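Local coordinates for protein transketolase (Campylobacter jejuni, PDB 3L84) that belongs to the transketolase family of thiamine diphosphate-dependent enzymes and forms a homodimer whose chains combine a thiamine diphosphate-binding, a pyrimidine-binding and a C-terminal domain, at residues E315-E318 and R319-P323; G345-L348 and N349-K353; S165-L169 and H170-N174. All blocks are in the same frame, centred on the assembly; numbering follows the deposited sequence.

Contact 1: E315-E318 and R319-P323; sequences ELLE and RLLNP. With ACT (acetate ion), chain D.
Glu-315 and Arg-319 lie one turn apart on the short helix 314-321, but their charged groups stop short of a salt bridge and are joined by water. Glu-315 OE1 stays 4.2 Å from Arg-319 NH1, and the carboxylate and guanidinium planes are turned 81° apart. Two waters bridge them, each accepting from NH1 and donating to OE1, one of the latter bonds being weak. As a first-turn residue, Glu-315 has a backbone N with no helical acceptor, and this N donates to an acetate oxygen 3.0 Å away; the ion, probably from the crystallisation liquor, also takes the N-H of Lys-314.

At Leu-316 the guanidinium folds over the backbone. Arg-319 bends at chi3 (-62°), which brings one face of the group above Leu-316 CA and NH2 to 3.8 Å from Leu-316 CD1. Its NE forms a salt bridge with Glu-356. Leu-316 also packs along the helix, its CG lying 4.0 Å from Leu-320 CD1.

Leu-317 repeats the pairing one residue on, with CG 3.9 Å from Leu-321 CD1, and its side chain also reaches Leu-56 and Ile-406.

Glu-318 contributes mainly its carbonyl. Asn-322 ND2 donates to Glu-318 O at 2.9 Å, in the carbonyl plane and on a lone pair. Asn-322 is the first residue to leave helical geometry, and its short amide suits that place: the side chain supplies a straighter bond to this last-turn carbonyl, to which the departing backbone N makes only a weak one.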
loop_
_atom_site.group_PDB
_atom_site.type_symbol
_atom_site.label_atom_id
_atom_site.label_comp_id
_atom_site.label_asym_id
_atom_site.label_seq_id
_atom_site.Cartn_x
_atom_site.Cartn_y
_atom_site.Cartn_z
ATOM N N GLU A 315 11.826 39.029 3.903
ATOM C CA GLU A 315 11.855 38.827 2.458
ATOM C C GLU A 315 11.876 37.335 2.144
ATOM O O GLU A 315 11.224 36.899 1.211
ATOM C CB GLU A 315 13.052 39.540 1.802
ATOM C CG GLU A 315 12.959 41.086 1.803
ATOM C CD GLU A 315 13.966 41.780 0.869
ATOM O OE1 GLU A 315 14.503 41.145 -0.085
ATOM O OE2 GLU A 315 14.179 42.991 1.073
ATOM N N LEU A 316 12.619 36.561 2.929
ATOM C CA LEU A 316 12.631 35.113 2.721
ATOM C C LEU A 316 11.222 34.531 2.884
ATOM O O LEU A 316 10.784 33.766 2.047
ATOM C CB LEU A 316 13.587 34.448 3.710
ATOM C CG LEU A 316 13.539 32.920 3.761
ATOM C CD1 LEU A 316 13.791 32.304 2.386
ATOM C CD2 LEU A 316 14.499 32.370 4.793
ATOM N N LEU A 317 10.523 34.897 3.951
ATOM C CA LEU A 317 9.196 34.365 4.172
ATOM C C LEU A 317 8.297 34.752 2.994
ATOM O O LEU A 317 7.554 33.921 2.510
ATOM C CB LEU A 317 8.630 34.793 5.522
ATOM C CG LEU A 317 7.202 34.311 5.787
ATOM C CD1 LEU A 317 7.100 32.805 5.685
ATOM C CD2 LEU A 317 6.710 34.802 7.164
ATOM N N GLU A 318 8.400 35.988 2.512
ATOM C CA GLU A 318 7.593 36.383 1.365
ATOM C C GLU A 318 7.893 35.577 0.108
ATOM O O GLU A 318 6.965 35.239 -0.631
ATOM C CB GLU A 318 7.666 37.897 1.120
ATOM C CG GLU A 318 6.768 38.667 2.097
ATOM C CD GLU A 318 5.260 38.373 1.842
ATOM O OE1 GLU A 318 4.552 37.880 2.745
ATOM O OE2 GLU A 318 4.784 38.594 0.705
ATOM N N ARG A 319 9.165 35.260 -0.140
ATOM C CA ARG A 319 9.495 34.388 -1.269
ATOM C C ARG A 319 8.922 32.997 -1.095
ATOM O O ARG A 319 8.467 32.387 -2.070
ATOM C CB ARG A 319 11.003 34.316 -1.484
ATOM C CG ARG A 319 11.643 35.632 -1.909
ATOM C CD ARG A 319 13.069 35.456 -2.378
ATOM N NE ARG A 319 13.966 34.942 -1.349
ATOM C CZ ARG A 319 14.631 35.676 -0.476
ATOM N NH1 ARG A 319 14.492 37.004 -0.424
ATOM N NH2 ARG A 319 15.446 35.096 0.407
ATOM N N LEU A 320 8.964 32.460 0.123
ATOM C CA LEU A 320 8.437 31.132 0.366
ATOM C C LEU A 320 6.929 31.077 0.163
ATOM O O LEU A 320 6.381 30.089 -0.310
ATOM C CB LEU A 320 8.791 30.680 1.780
ATOM C CG LEU A 320 10.241 30.396 2.063
ATOM C CD1 LEU A 320 10.475 30.330 3.545
ATOM C CD2 LEU A 320 10.707 29.119 1.369
ATOM N N LEU A 321 6.251 32.165 0.522
ATOM C CA LEU A 321 4.791 32.224 0.414
ATOM C C LEU A 321 4.350 32.540 -1.021
ATOM O O LEU A 321 3.223 32.244 -1.365
ATOM C CB LEU A 321 4.220 33.289 1.362
ATOM C CG LEU A 321 4.363 32.970 2.860
ATOM C CD1 LEU A 321 3.946 34.184 3.651
ATOM C CD2 LEU A 321 3.515 31.780 3.245
ATOM N N ASN A 322 5.245 33.090 -1.831
ATOM C CA ASN A 322 4.930 33.574 -3.184
ATOM C C ASN A 322 5.968 33.113 -4.199
ATOM O O ASN A 322 6.668 33.925 -4.810
ATOM C CB ASN A 322 4.902 35.094 -3.154
ATOM C CG ASN A 322 3.825 35.631 -2.269
ATOM O OD1 ASN A 322 2.651 35.608 -2.654
ATOM N ND2 ASN A 322 4.189 36.116 -1.070
ATOM N N PRO A 323 6.098 31.791 -4.373
ATOM C CA PRO A 323 7.098 31.293 -5.288
ATOM C C PRO A 323 6.811 31.723 -6.723
ATOM O O PRO A 323 5.639 31.796 -7.148
ATOM C CB PRO A 323 7.017 29.773 -5.115
ATOM C CG PRO A 323 5.695 29.515 -4.541
ATOM C CD PRO A 323 5.384 30.710 -3.689
HETATM C C ACT D . 13.968 41.519 5.759
HETATM O O ACT D . 14.195 40.534 4.977
HETATM O OXT ACT D . 13.827 41.222 6.982
HETATM C CH3 ACT D . 13.754 42.927 5.261
HETATM O O HOH W 1 12.821 38.888 -2.076
HETATM O O HOH W 2 16.369 38.876 0.889
#

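Contact 2: G345-L348 and N349-K353; sequences GEIL and NVLAK
Asn-349 turns its side chain back along helix 340-354 onto Gly-345, one turn earlier. Its CB lies 3.6 Å from Glu-346 O, and chi1 of -85° directs CG toward the preceding turn, where it comes within 3.8 Å of Gly-345 O. At the tip, ND2 donates to Gly-345 O at 3.0 Å. The bond is almost perfectly straight at the hydrogen (178°), and the acceptor lies in the amide plane, yet ND2 stands 38° above the carbonyl plane and so misses the lone pairs. Asn-349 N bonds to the same oxygen at 3.1 Å from the opposite face of the carbonyl plane, which probably accounts for the offset. One residue thus grips one carbonyl twice. The rest of the amide bonds to the loop after helix 366-369: OD1 accepts from His-374 N, and ND2 also donates to Glu-372 O.

On the far side of the helix from Asn-349, Ile-347 and Leu-351 lie side by side, CG2 of the first 3.9 Å from CD1 of the second, and both pack on Trp-483 of helix 476-488. Ala-352 closes the turn through its N-H to Leu-348 O at 2.9 Å; its small CB is also near that oxygen, and both residues touch Phe-358 on strand 358-362.

Buried as it is, the carboxamide needs partners for both its donor and its acceptor, and it finds them. A side chain with both functions suits a place where a helix meets loop backbone, since it can bond to its own helix and to the loop packed against it, which should fix the rotation of the amide.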
loop_
_atom_site.group_PDB
_atom_site.type_symbol
_atom_site.label_atom_id
_atom_site.label_comp_id
_atom_site.label_asym_id
_atom_site.label_seq_id
_atom_site.Cartn_x
_atom_site.Cartn_y
_atom_site.Cartn_z
ATOM N N GLY A 345 16.256 14.249 -12.582
ATOM C CA GLY A 345 17.147 14.615 -11.507
ATOM C C GLY A 345 17.756 15.986 -11.741
ATOM O O GLY A 345 17.901 16.783 -10.799
ATOM N N GLU A 346 18.123 16.289 -12.985
ATOM C CA GLU A 346 18.628 17.624 -13.279
ATOM C C GLU A 346 17.584 18.711 -13.053
ATOM O O GLU A 346 17.886 19.779 -12.514
ATOM C CB GLU A 346 19.084 17.652 -14.726
ATOM C CG GLU A 346 20.303 16.785 -14.960
ATOM C CD GLU A 346 21.538 17.548 -15.076
ATOM O OE1 GLU A 346 22.138 17.466 -16.175
ATOM O OE2 GLU A 346 21.891 18.252 -14.092
ATOM N N ILE A 347 16.334 18.412 -13.373
ATOM C CA ILE A 347 15.250 19.349 -13.124
ATOM C C ILE A 347 15.060 19.564 -11.624
ATOM O O ILE A 347 14.882 20.689 -11.175
ATOM C CB ILE A 347 13.957 18.903 -13.807
ATOM C CG1 ILE A 347 14.145 18.889 -15.334
ATOM C CG2 ILE A 347 12.813 19.835 -13.400
ATOM C CD1 ILE A 347 13.063 18.064 -16.093
ATOM N N LEU A 348 15.089 18.485 -10.854
ATOM C CA LEU A 348 14.929 18.604 -9.379
ATOM C C LEU A 348 15.982 19.519 -8.809
ATOM O O LEU A 348 15.711 20.362 -7.932
ATOM C CB LEU A 348 15.026 17.252 -8.704
ATOM C CG LEU A 348 13.870 16.288 -8.907
ATOM C CD1 LEU A 348 14.238 14.903 -8.339
ATOM C CD2 LEU A 348 12.554 16.838 -8.346
ATOM N N ASN A 349 17.207 19.418 -9.335
ATOM C CA ASN A 349 18.277 20.316 -8.894
ATOM C C ASN A 349 18.046 21.777 -9.273
ATOM O O ASN A 349 18.280 22.651 -8.449
ATOM C CB ASN A 349 19.618 19.794 -9.407
ATOM C CG ASN A 349 20.213 18.749 -8.490
ATOM O OD1 ASN A 349 20.985 19.070 -7.611
ATOM N ND2 ASN A 349 19.781 17.502 -8.636
ATOM N N VAL A 350 17.548 22.054 -10.469
ATOM C CA VAL A 350 17.212 23.419 -10.863
ATOM C C VAL A 350 16.091 23.964 -9.978
ATOM O O VAL A 350 16.136 25.111 -9.529
ATOM C CB VAL A 350 16.790 23.455 -12.347
ATOM C CG1 VAL A 350 16.142 24.788 -12.712
ATOM C CG2 VAL A 350 18.008 23.202 -13.268
ATOM N N LEU A 351 15.089 23.145 -9.692
ATOM C CA LEU A 351 13.979 23.587 -8.848
ATOM C C LEU A 351 14.448 23.898 -7.443
ATOM O O LEU A 351 14.077 24.946 -6.885
ATOM C CB LEU A 351 12.833 22.565 -8.843
ATOM C CG LEU A 351 12.144 22.379 -10.202
ATOM C CD1 LEU A 351 11.105 21.238 -10.140
ATOM C CD2 LEU A 351 11.502 23.651 -10.624
ATOM N N ALA A 352 15.291 23.040 -6.890
ATOM C CA ALA A 352 15.795 23.265 -5.531
ATOM C C ALA A 352 16.650 24.518 -5.484
ATOM O O ALA A 352 16.649 25.197 -4.451
ATOM C CB ALA A 352 16.582 22.036 -5.063
ATOM N N LYS A 353 17.394 24.834 -6.542
ATOM C CA LYS A 353 18.218 26.045 -6.574
ATOM C C LYS A 353 17.373 27.294 -6.650
ATOM O O LYS A 353 17.766 28.338 -6.088
ATOM C CB LYS A 353 19.174 26.009 -7.764
ATOM C CG LYS A 353 20.267 25.019 -7.561
ATOM C CD LYS A 353 21.190 24.957 -8.759
ATOM C CE LYS A 353 21.534 23.505 -9.117
ATOM N NZ LYS A 353 21.278 23.144 -10.580
#

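Contact 3: S165-L169 and H170-N174; sequences SLAGL and HKLDN
Ala-167 and Leu-172 meet across the Schellman motif that ends helix 158-169. Its hydrogen bonds define it. Leu-172 N reaches back five residues to Ala-167 O at 3.1 Å, and within that loop Lys-171 N donates to Gly-168 O, from 70° above the carbonyl plane. The last ordinary helical bond, from His-170 N to Leu-166 O, precedes the reversal. Lys-171 takes the positive phi (52°) that turns the chain; lysine, unbranched at CB, can adopt it at modest cost. An inverse gamma turn centred on Leu-172 follows, closed by a weak bond from Asp-173 N to Lys-171 O.

Apolar contacts accompany the reversal. Leu-172 CD1 packs 3.8 Å from Ala-167 CB, the hydrophobic pair that commonly flanks this motif, and the leucine continues onto Ala-127 and Met-128 of helix 118-137. Around the imidazole of His-170, Leu-169 CG lies over one face, offset toward the rim, while Leu-166 CD2 approaches the edge in the ring plane, 4.0 Å from His-170 CD2. The ring also meets Phe-379 edge-to-face, and Leu-169 packs on Ala-193 of the second subunit.

Water-mediated bonds form the third group. Lys-171 runs extended until chi4 (40°), where the bend turns NZ back toward the carbonyls of the last turn, which it reaches through two waters. One water bridges NZ to Gly-168 O, and another links NZ to Leu-169 O, 2.7 Å from that oxygen.

Carbonyls of a last turn lack the amides of a following turn. Here the backbone reversal supplies donors to two of them, and the ammonium group, working through water, adds polar partners and a positive charge that would probably be favourable beside the negative end of the helix dipole.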
loop_
_atom_site.group_PDB
_atom_site.type_symbol
_atom_site.label_atom_id
_atom_site.label_comp_id
_atom_site.label_asym_id
_atom_site.label_seq_id
_atom_site.Cartn_x
_atom_site.Cartn_y
_atom_site.Cartn_z
ATOM N N SER A 165 9.631 6.058 14.042
ATOM C CA SER A 165 11.045 5.775 13.909
ATOM C C SER A 165 11.776 7.053 13.514
ATOM O O SER A 165 12.760 7.442 14.144
ATOM C CB SER A 165 11.270 4.682 12.858
ATOM O OG SER A 165 12.617 4.185 12.937
ATOM N N LEU A 166 11.291 7.732 12.475
ATOM C CA LEU A 166 11.887 8.979 12.055
ATOM C C LEU A 166 11.772 10.094 13.120
ATOM O O LEU A 166 12.683 10.927 13.252
ATOM C CB LEU A 166 11.237 9.460 10.735
ATOM C CG LEU A 166 11.735 8.774 9.467
ATOM C CD1 LEU A 166 10.820 9.050 8.314
ATOM C CD2 LEU A 166 13.134 9.280 9.136
ATOM N N ALA A 167 10.667 10.123 13.876
ATOM C CA ALA A 167 10.515 11.154 14.894
ATOM C C ALA A 167 11.595 11.036 15.944
ATOM O O ALA A 167 12.104 12.054 16.413
ATOM C CB ALA A 167 9.133 11.066 15.560
ATOM N N GLY A 168 11.926 9.815 16.343
ATOM C CA GLY A 168 12.968 9.632 17.355
ATOM C C GLY A 168 14.332 9.992 16.794
ATOM O O GLY A 168 15.125 10.668 17.445
ATOM N N LEU A 169 14.617 9.570 15.568
ATOM C CA LEU A 169 15.891 9.874 14.913
ATOM C C LEU A 169 16.139 11.376 14.821
ATOM O O LEU A 169 17.242 11.865 15.094
ATOM C CB LEU A 169 15.927 9.277 13.499
ATOM C CG LEU A 169 17.191 9.572 12.683
ATOM C CD1 LEU A 169 18.475 8.910 13.303
ATOM C CD2 LEU A 169 16.965 9.071 11.282
ATOM N N HIS A 170 15.107 12.126 14.456
ATOM C CA HIS A 170 15.231 13.556 14.268
ATOM C C HIS A 170 14.962 14.369 15.518
ATOM O O HIS A 170 14.924 15.604 15.433
ATOM C CB HIS A 170 14.402 14.002 13.063
ATOM C CG HIS A 170 14.980 13.509 11.787
ATOM N ND1 HIS A 170 16.101 14.080 11.228
ATOM C CD2 HIS A 170 14.676 12.438 11.019
ATOM C CE1 HIS A 170 16.436 13.398 10.140
ATOM N NE2 HIS A 170 15.572 12.416 9.984
ATOM N N LYS A 171 14.810 13.685 16.646
ATOM C CA LYS A 171 14.717 14.342 17.951
ATOM C C LYS A 171 13.639 15.408 17.888
ATOM O O LYS A 171 13.845 16.594 18.194
ATOM C CB LYS A 171 16.068 14.934 18.348
ATOM C CG LYS A 171 17.151 13.878 18.515
ATOM C CD LYS A 171 18.491 14.536 18.908
ATOM C CE LYS A 171 19.506 13.523 19.464
ATOM N NZ LYS A 171 19.544 12.215 18.789
ATOM N N LEU A 172 12.449 14.971 17.496
ATOM C CA LEU A 172 11.325 15.898 17.310
ATOM C C LEU A 172 10.658 16.239 18.648
ATOM O O LEU A 172 9.564 15.736 18.989
ATOM C CB LEU A 172 10.305 15.335 16.332
ATOM C CG LEU A 172 10.827 15.049 14.924
ATOM C CD1 LEU A 172 9.713 14.527 14.001
ATOM C CD2 LEU A 172 11.496 16.302 14.291
ATOM N N ASP A 173 11.296 17.157 19.370
ATOM C CA ASP A 173 10.855 17.590 20.685
ATOM C C ASP A 173 9.800 18.690 20.646
ATOM O O ASP A 173 9.556 19.407 21.607
ATOM C CB ASP A 173 12.069 18.029 21.521
ATOM C CG ASP A 173 12.807 19.207 20.909
ATOM O OD1 ASP A 173 12.361 19.807 19.908
ATOM O OD2 ASP A 173 13.850 19.603 21.499
ATOM N N ASN A 174 9.172 18.786 19.484
ATOM C CA ASN A 174 7.975 19.570 19.244
ATOM C C ASN A 174 6.735 18.717 19.031
ATOM O O ASN A 174 5.650 19.252 18.804
ATOM C CB ASN A 174 8.198 20.527 18.058
ATOM C CG ASN A 174 8.608 19.830 16.766
ATOM O OD1 ASN A 174 8.886 18.634 16.741
ATOM N ND2 ASN A 174 8.680 20.617 15.672
HETATM O O HOH W 3 17.836 10.143 18.160
HETATM O O HOH W 4 19.583 11.359 16.354
#

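All three contacts are local, and none touches another. Contact 3 and contact 1 belong to the thiamine diphosphate-binding part of the chain, contact 2 to the pyrimidine-binding part. Contact 1 and contact 2 are nearest, their centres 19 Å and their closest atoms about 9 Å apart, on successive helices; Glu-356, partner of Arg-319, lies just beyond the helix of contact 2 and ties the two regions together. Contact 3 is farther off, its centre 27 Å from that of contact 1 and 28 Å from that of contact 2, and it alone reaches the second subunit. The acetate, probably from the crystallisation liquor, bonds to the first turn of the helix of contact 1.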